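Local coordinates for protein biliverdin reductase (Synechocystis sp., PDB 5B3T) that probably reduces biliverdin to bilirubin with NAD(P)H in the heme-degrading pathway, as a member of the Gfo/Idh/MocA family, at residues Gly179-Thr193 against Tyr313-Tyr327. Residues are numbered along the deposited sequence; the frame is centred on the assembly and turned at random.
Sequences GFPLVAALSRISRFT and YALEVADLCAQACGY
Tyr313 opens the second segment by turning a ring edge to Ser190 O, while Thr193 OG1 approaches its CD2 obliquely at 3.6 Å; its OH bonds to Val199 N. The pair illustrates how helices of the C-terminal alpha/beta domain of Gfo/Idh/MocA proteins pack on each other and on the mixed sheet: helices 183-189 and 313-325 run at 126° to each other, their axes 8.5 Å apart. At Ala314 a small side chain permits close approach, CB lying 3.2 Å from Ser190 OG and against Ser187 CA. Ser190 OG sits between its own backbone N and carbonyl carbon (chi1 75°), which lets it donate to Ser187 O while resting on that methyl. Ser187 OG, gripped side-on by NE and NH2 of Arg191 and bonded to His132, lies beside Tyr105, an NADP(+)-binding residue, empty of cofactor here. A water donates to both Val183 O and Ala314 O. One turn on, Val317 CG1 meets Leu186 CB and its CG2 meets Ser190 CB; Ala318 CB touches Val183 CG2 and Leu186 CD1. Leu186 CD1 lies 3.5 Å from Cys321 SG, and this cysteine also touches Val202 and Leu226 of the sheet. Ala322 then sets CB over the centre of the Phe180 ring, 3.8 Å from its centroid, and Cys325 SG touches the same ring at its edge. An alanine in place of Phe180 would probably leave the Ala322 methyl and Cys325 sulfur without their aromatic partner and open a gap against one face of Tyr327. After the Schellman turn at Gly326, Tyr327 inclines its ring 50° to that of Phe180, whose CD1 lies over one face, 3.5 Å from Tyr327 CG.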
loop_
_atom_site.group_PDB
_atom_site.type_symbol
_atom_site.label_atom_id
_atom_site.label_comp_id
_atom_site.label_asym_id
_atom_site.label_seq_id
_atom_site.Cartn_x
_atom_site.Cartn_y
_atom_site.Cartn_z
ATOM N N GLY A 179 1.488 -10.903 7.641
ATOM C CA GLY A 179 1.134 -10.020 8.730
ATOM C C GLY A 179 -0.366 -9.849 8.889
ATOM O O GLY A 179 -1.180 -10.598 8.337
ATOM N N PHE A 180 -0.725 -8.834 9.667
ATOM C CA PHE A 180 -2.123 -8.547 9.963
ATOM C C PHE A 180 -2.904 -8.342 8.669
ATOM O O PHE A 180 -2.592 -7.417 7.906
ATOM C CB PHE A 180 -2.238 -7.313 10.856
ATOM C CG PHE A 180 -3.636 -7.043 11.341
ATOM C CD1 PHE A 180 -4.391 -8.056 11.912
ATOM C CD2 PHE A 180 -4.189 -5.780 11.236
ATOM C CE1 PHE A 180 -5.679 -7.815 12.361
ATOM C CE2 PHE A 180 -5.475 -5.531 11.686
ATOM C CZ PHE A 180 -6.220 -6.551 12.249
ATOM N N PRO A 181 -3.915 -9.171 8.385
ATOM C CA PRO A 181 -4.517 -9.172 7.040
ATOM C C PRO A 181 -5.183 -7.864 6.641
ATOM O O PRO A 181 -5.317 -7.606 5.439
ATOM C CB PRO A 181 -5.544 -10.311 7.118
ATOM C CG PRO A 181 -5.053 -11.191 8.229
ATOM C CD PRO A 181 -4.436 -10.259 9.228
ATOM N N LEU A 182 -5.601 -7.032 7.590
ATOM C CA LEU A 182 -6.344 -5.819 7.278
ATOM C C LEU A 182 -5.457 -4.595 7.081
ATOM O O LEU A 182 -5.982 -3.486 6.950
ATOM C CB LEU A 182 -7.374 -5.537 8.373
ATOM C CG LEU A 182 -8.650 -6.377 8.330
ATOM C CD1 LEU A 182 -9.387 -6.301 9.658
ATOM C CD2 LEU A 182 -9.545 -5.919 7.187
ATOM N N VAL A 183 -4.133 -4.768 7.037
ATOM C CA VAL A 183 -3.231 -3.618 6.971
ATOM C C VAL A 183 -3.506 -2.785 5.724
ATOM O O VAL A 183 -3.652 -1.558 5.794
ATOM C CB VAL A 183 -1.766 -4.085 7.026
ATOM C CG1 VAL A 183 -0.838 -2.975 6.551
ATOM C CG2 VAL A 183 -1.404 -4.515 8.441
ATOM N N ALA A 184 -3.590 -3.438 4.563
ATOM C CA ALA A 184 -3.764 -2.699 3.316
ATOM C C ALA A 184 -5.157 -2.086 3.220
ATOM O O ALA A 184 -5.304 -0.932 2.802
ATOM C CB ALA A 184 -3.495 -3.613 2.121
ATOM N N ALA A 185 -6.189 -2.841 3.603
ATOM C CA ALA A 185 -7.549 -2.323 3.516
ATOM C C ALA A 185 -7.750 -1.138 4.451
ATOM O O ALA A 185 -8.398 -0.150 4.084
ATOM C CB ALA A 185 -8.554 -3.433 3.826
ATOM N N LEU A 186 -7.196 -1.214 5.664
ATOM C CA LEU A 186 -7.342 -0.114 6.611
ATOM C C LEU A 186 -6.584 1.124 6.156
ATOM O O LEU A 186 -6.968 2.246 6.505
ATOM C CB LEU A 186 -6.869 -0.547 7.996
ATOM C CG LEU A 186 -7.741 -1.607 8.664
ATOM C CD1 LEU A 186 -7.072 -2.101 9.928
ATOM C CD2 LEU A 186 -9.135 -1.068 8.953
ATOM N N SER A 187 -5.506 0.943 5.390
ATOM C CA SER A 187 -4.827 2.090 4.800
ATOM C C SER A 187 -5.745 2.825 3.834
ATOM O O SER A 187 -5.783 4.061 3.821
ATOM C CB SER A 187 -3.550 1.639 4.093
ATOM O OG SER A 187 -2.955 2.710 3.379
ATOM N N ARG A 188 -6.504 2.080 3.029
ATOM C CA ARG A 188 -7.425 2.700 2.083
ATOM C C ARG A 188 -8.499 3.505 2.802
ATOM O O ARG A 188 -8.797 4.644 2.425
ATOM C CB ARG A 188 -8.061 1.630 1.194
ATOM C CG ARG A 188 -7.100 0.970 0.216
ATOM C CD ARG A 188 -7.150 1.641 -1.154
ATOM N NE ARG A 188 -6.838 3.068 -1.090
ATOM C CZ ARG A 188 -5.663 3.587 -1.429
ATOM N NH1 ARG A 188 -4.694 2.799 -1.874
ATOM N NH2 ARG A 188 -5.459 4.895 -1.337
ATOM N N ILE A 189 -9.090 2.928 3.852
ATOM C CA ILE A 189 -10.219 3.571 4.510
ATOM C C ILE A 189 -9.789 4.761 5.363
ATOM O O ILE A 189 -10.634 5.574 5.754
ATOM C CB ILE A 189 -10.988 2.539 5.360
ATOM C CG1 ILE A 189 -12.436 2.983 5.573
ATOM C CG2 ILE A 189 -10.302 2.328 6.707
ATOM C CD1 ILE A 189 -13.235 3.100 4.291
ATOM N N SER A 190 -8.496 4.899 5.650
ATOM C CA SER A 190 -8.011 5.893 6.598
ATOM C C SER A 190 -7.501 7.166 5.939
ATOM O O SER A 190 -7.087 8.088 6.647
ATOM C CB SER A 190 -6.893 5.298 7.459
ATOM O OG SER A 190 -5.691 5.194 6.716
ATOM N N ARG A 191 -7.515 7.245 4.609
ATOM C CA ARG A 191 -6.912 8.364 3.895
ATOM C C ARG A 191 -7.942 9.396 3.452
ATOM O O ARG A 191 -7.719 10.121 2.476
ATOM C CB ARG A 191 -6.097 7.848 2.713
ATOM C CG ARG A 191 -4.901 7.031 3.170
ATOM C CD ARG A 191 -4.236 6.267 2.043
ATOM N NE ARG A 191 -3.163 5.416 2.554
ATOM C CZ ARG A 191 -1.889 5.787 2.632
ATOM N NH1 ARG A 191 -1.523 6.996 2.229
ATOM N NH2 ARG A 191 -0.981 4.948 3.111
ATOM N N PHE A 192 -9.064 9.484 4.167
ATOM C CA PHE A 192 -10.034 10.561 3.999
ATOM C C PHE A 192 -10.240 11.335 5.302
ATOM O O PHE A 192 -11.301 11.943 5.496
ATOM C CB PHE A 192 -11.368 10.005 3.487
ATOM C CG PHE A 192 -11.238 9.096 2.287
ATOM C CD1 PHE A 192 -11.104 9.613 1.007
ATOM C CD2 PHE A 192 -11.251 7.719 2.449
ATOM C CE1 PHE A 192 -10.989 8.769 -0.088
ATOM C CE2 PHE A 192 -11.133 6.874 1.359
ATOM C CZ PHE A 192 -11.003 7.400 0.091
ATOM N N THR A 193 -9.240 11.313 6.177
ATOM C CA THR A 193 -9.323 12.014 7.452
ATOM C C THR A 193 -9.720 13.473 7.252
ATOM O O THR A 193 -10.357 14.077 8.115
ATOM C CB THR A 193 -7.986 11.956 8.216
ATOM O OG1 THR A 193 -7.585 10.590 8.380
ATOM C CG2 THR A 193 -8.126 12.607 9.584
ATOM N N TYR A 313 -0.805 7.510 10.032
ATOM C CA TYR A 313 -2.134 7.328 10.606
ATOM C C TYR A 313 -2.736 5.994 10.188
ATOM O O TYR A 313 -3.379 5.319 11.000
ATOM C CB TYR A 313 -3.069 8.469 10.214
ATOM C CG TYR A 313 -4.400 8.329 10.911
ATOM C CD1 TYR A 313 -4.467 8.322 12.298
ATOM C CD2 TYR A 313 -5.580 8.166 10.196
ATOM C CE1 TYR A 313 -5.666 8.178 12.954
ATOM C CE2 TYR A 313 -6.793 8.019 10.849
ATOM C CZ TYR A 313 -6.826 8.027 12.230
ATOM O OH TYR A 313 -8.019 7.881 12.895
ATOM N N ALA A 314 -2.551 5.607 8.923
ATOM C CA ALA A 314 -2.987 4.285 8.485
ATOM C C ALA A 314 -2.344 3.198 9.335
ATOM O O ALA A 314 -2.984 2.193 9.667
ATOM C CB ALA A 314 -2.653 4.087 7.007
ATOM N N LEU A 315 -1.078 3.396 9.708
ATOM C CA LEU A 315 -0.402 2.466 10.603
ATOM C C LEU A 315 -1.039 2.475 11.987
ATOM O O LEU A 315 -1.206 1.420 12.607
ATOM C CB LEU A 315 1.084 2.823 10.669
ATOM C CG LEU A 315 2.092 1.966 11.436
ATOM C CD1 LEU A 315 1.850 0.476 11.227
ATOM C CD2 LEU A 315 3.502 2.354 10.997
ATOM N N GLU A 316 -1.412 3.659 12.483
ATOM C CA GLU A 316 -2.099 3.737 13.770
ATOM C C GLU A 316 -3.426 2.992 13.731
ATOM O O GLU A 316 -3.764 2.259 14.669
ATOM C CB GLU A 316 -2.318 5.199 14.170
ATOM C CG GLU A 316 -3.156 5.370 15.433
ATOM C CD GLU A 316 -3.378 6.828 15.807
ATOM O OE1 GLU A 316 -2.536 7.676 15.447
ATOM O OE2 GLU A 316 -4.399 7.126 16.463
ATOM N N VAL A 317 -4.191 3.162 12.650
ATOM C CA VAL A 317 -5.473 2.474 12.526
ATOM C C VAL A 317 -5.270 0.964 12.501
ATOM O O VAL A 317 -6.058 0.208 13.081
ATOM C CB VAL A 317 -6.223 2.968 11.275
ATOM C CG1 VAL A 317 -7.469 2.132 11.034
ATOM C CG2 VAL A 317 -6.587 4.435 11.425
ATOM N N ALA A 318 -4.208 0.502 11.835
ATOM C CA ALA A 318 -3.934 -0.932 11.782
ATOM C C ALA A 318 -3.561 -1.476 13.157
ATOM O O ALA A 318 -4.015 -2.559 13.545
ATOM C CB ALA A 318 -2.826 -1.220 10.768
ATOM N N ASP A 319 -2.730 -0.745 13.905
ATOM C CA ASP A 319 -2.424 -1.143 15.278
ATOM C C ASP A 319 -3.691 -1.231 16.116
ATOM O O ASP A 319 -3.875 -2.180 16.886
ATOM C CB ASP A 319 -1.442 -0.158 15.915
ATOM C CG ASP A 319 -0.061 -0.233 15.307
ATOM O OD1 ASP A 319 0.228 -1.220 14.603
ATOM O OD2 ASP A 319 0.749 0.686 15.555
ATOM N N LEU A 320 -4.577 -0.243 15.979
ATOM C CA LEU A 320 -5.803 -0.225 16.769
ATOM C C LEU A 320 -6.694 -1.420 16.445
ATOM O O LEU A 320 -7.264 -2.041 17.349
ATOM C CB LEU A 320 -6.553 1.086 16.535
ATOM C CG LEU A 320 -5.883 2.317 17.145
ATOM C CD1 LEU A 320 -6.543 3.599 16.667
ATOM C CD2 LEU A 320 -5.932 2.217 18.658
ATOM N N CYS A 321 -6.825 -1.758 15.160
ATOM C CA CYS A 321 -7.686 -2.873 14.779
ATOM C C CYS A 321 -7.068 -4.211 15.161
ATOM O O CYS A 321 -7.787 -5.149 15.527
ATOM C CB CYS A 321 -7.983 -2.822 13.281
ATOM S SG CYS A 321 -8.999 -1.416 12.777
ATOM N N ALA A 322 -5.740 -4.327 15.071
ATOM C CA ALA A 322 -5.078 -5.547 15.522
ATOM C C ALA A 322 -5.252 -5.733 17.023
ATOM O O ALA A 322 -5.456 -6.856 17.501
ATOM C CB ALA A 322 -3.595 -5.514 15.150
ATOM N N GLN A 323 -5.179 -4.637 17.781
ATOM C CA GLN A 323 -5.427 -4.699 19.217
ATOM C C GLN A 323 -6.850 -5.156 19.508
ATOM O O GLN A 323 -7.079 -5.968 20.412
ATOM C CB GLN A 323 -5.151 -3.331 19.840
ATOM C CG GLN A 323 -5.351 -3.248 21.340
ATOM C CD GLN A 323 -5.101 -1.847 21.871
ATOM O OE1 GLN A 323 -5.577 -0.864 21.303
ATOM N NE2 GLN A 323 -4.347 -1.750 22.958
ATOM N N ALA A 324 -7.821 -4.656 18.738
ATOM C CA ALA A 324 -9.202 -5.102 18.896
ATOM C C ALA A 324 -9.372 -6.564 18.504
ATOM O O ALA A 324 -10.302 -7.226 18.979
ATOM C CB ALA A 324 -10.135 -4.221 18.067
ATOM N N CYS A 325 -8.495 -7.078 17.641
ATOM C CA CYS A 325 -8.558 -8.463 17.196
ATOM C C CYS A 325 -7.878 -9.431 18.153
ATOM O O CYS A 325 -8.056 -10.645 18.005
ATOM C CB CYS A 325 -7.906 -8.608 15.814
ATOM S SG CYS A 325 -8.961 -8.249 14.402
ATOM N N GLY A 326 -7.104 -8.935 19.115
ATOM C CA GLY A 326 -6.194 -9.807 19.825
ATOM C C GLY A 326 -5.088 -10.343 18.950
ATOM O O GLY A 326 -4.488 -11.369 19.278
ATOM N N TYR A 327 -4.807 -9.677 17.833
ATOM C CA TYR A 327 -3.812 -10.159 16.891
ATOM C C TYR A 327 -2.407 -9.856 17.393
ATOM O O TYR A 327 -2.160 -8.828 18.030
ATOM C CB TYR A 327 -4.021 -9.532 15.511
ATOM C CG TYR A 327 -3.107 -10.101 14.447
ATOM C CD1 TYR A 327 -3.465 -11.239 13.735
ATOM C CD2 TYR A 327 -1.886 -9.504 14.158
ATOM C CE1 TYR A 327 -2.631 -11.767 12.765
ATOM C CE2 TYR A 327 -1.046 -10.025 13.190
ATOM C CZ TYR A 327 -1.425 -11.155 12.497
ATOM O OH TYR A 327 -0.590 -11.673 11.533
HETATM O O HOH W 1 -1.165 -13.232 8.467
HETATM O O HOH W 2 -2.713 0.209 7.558
#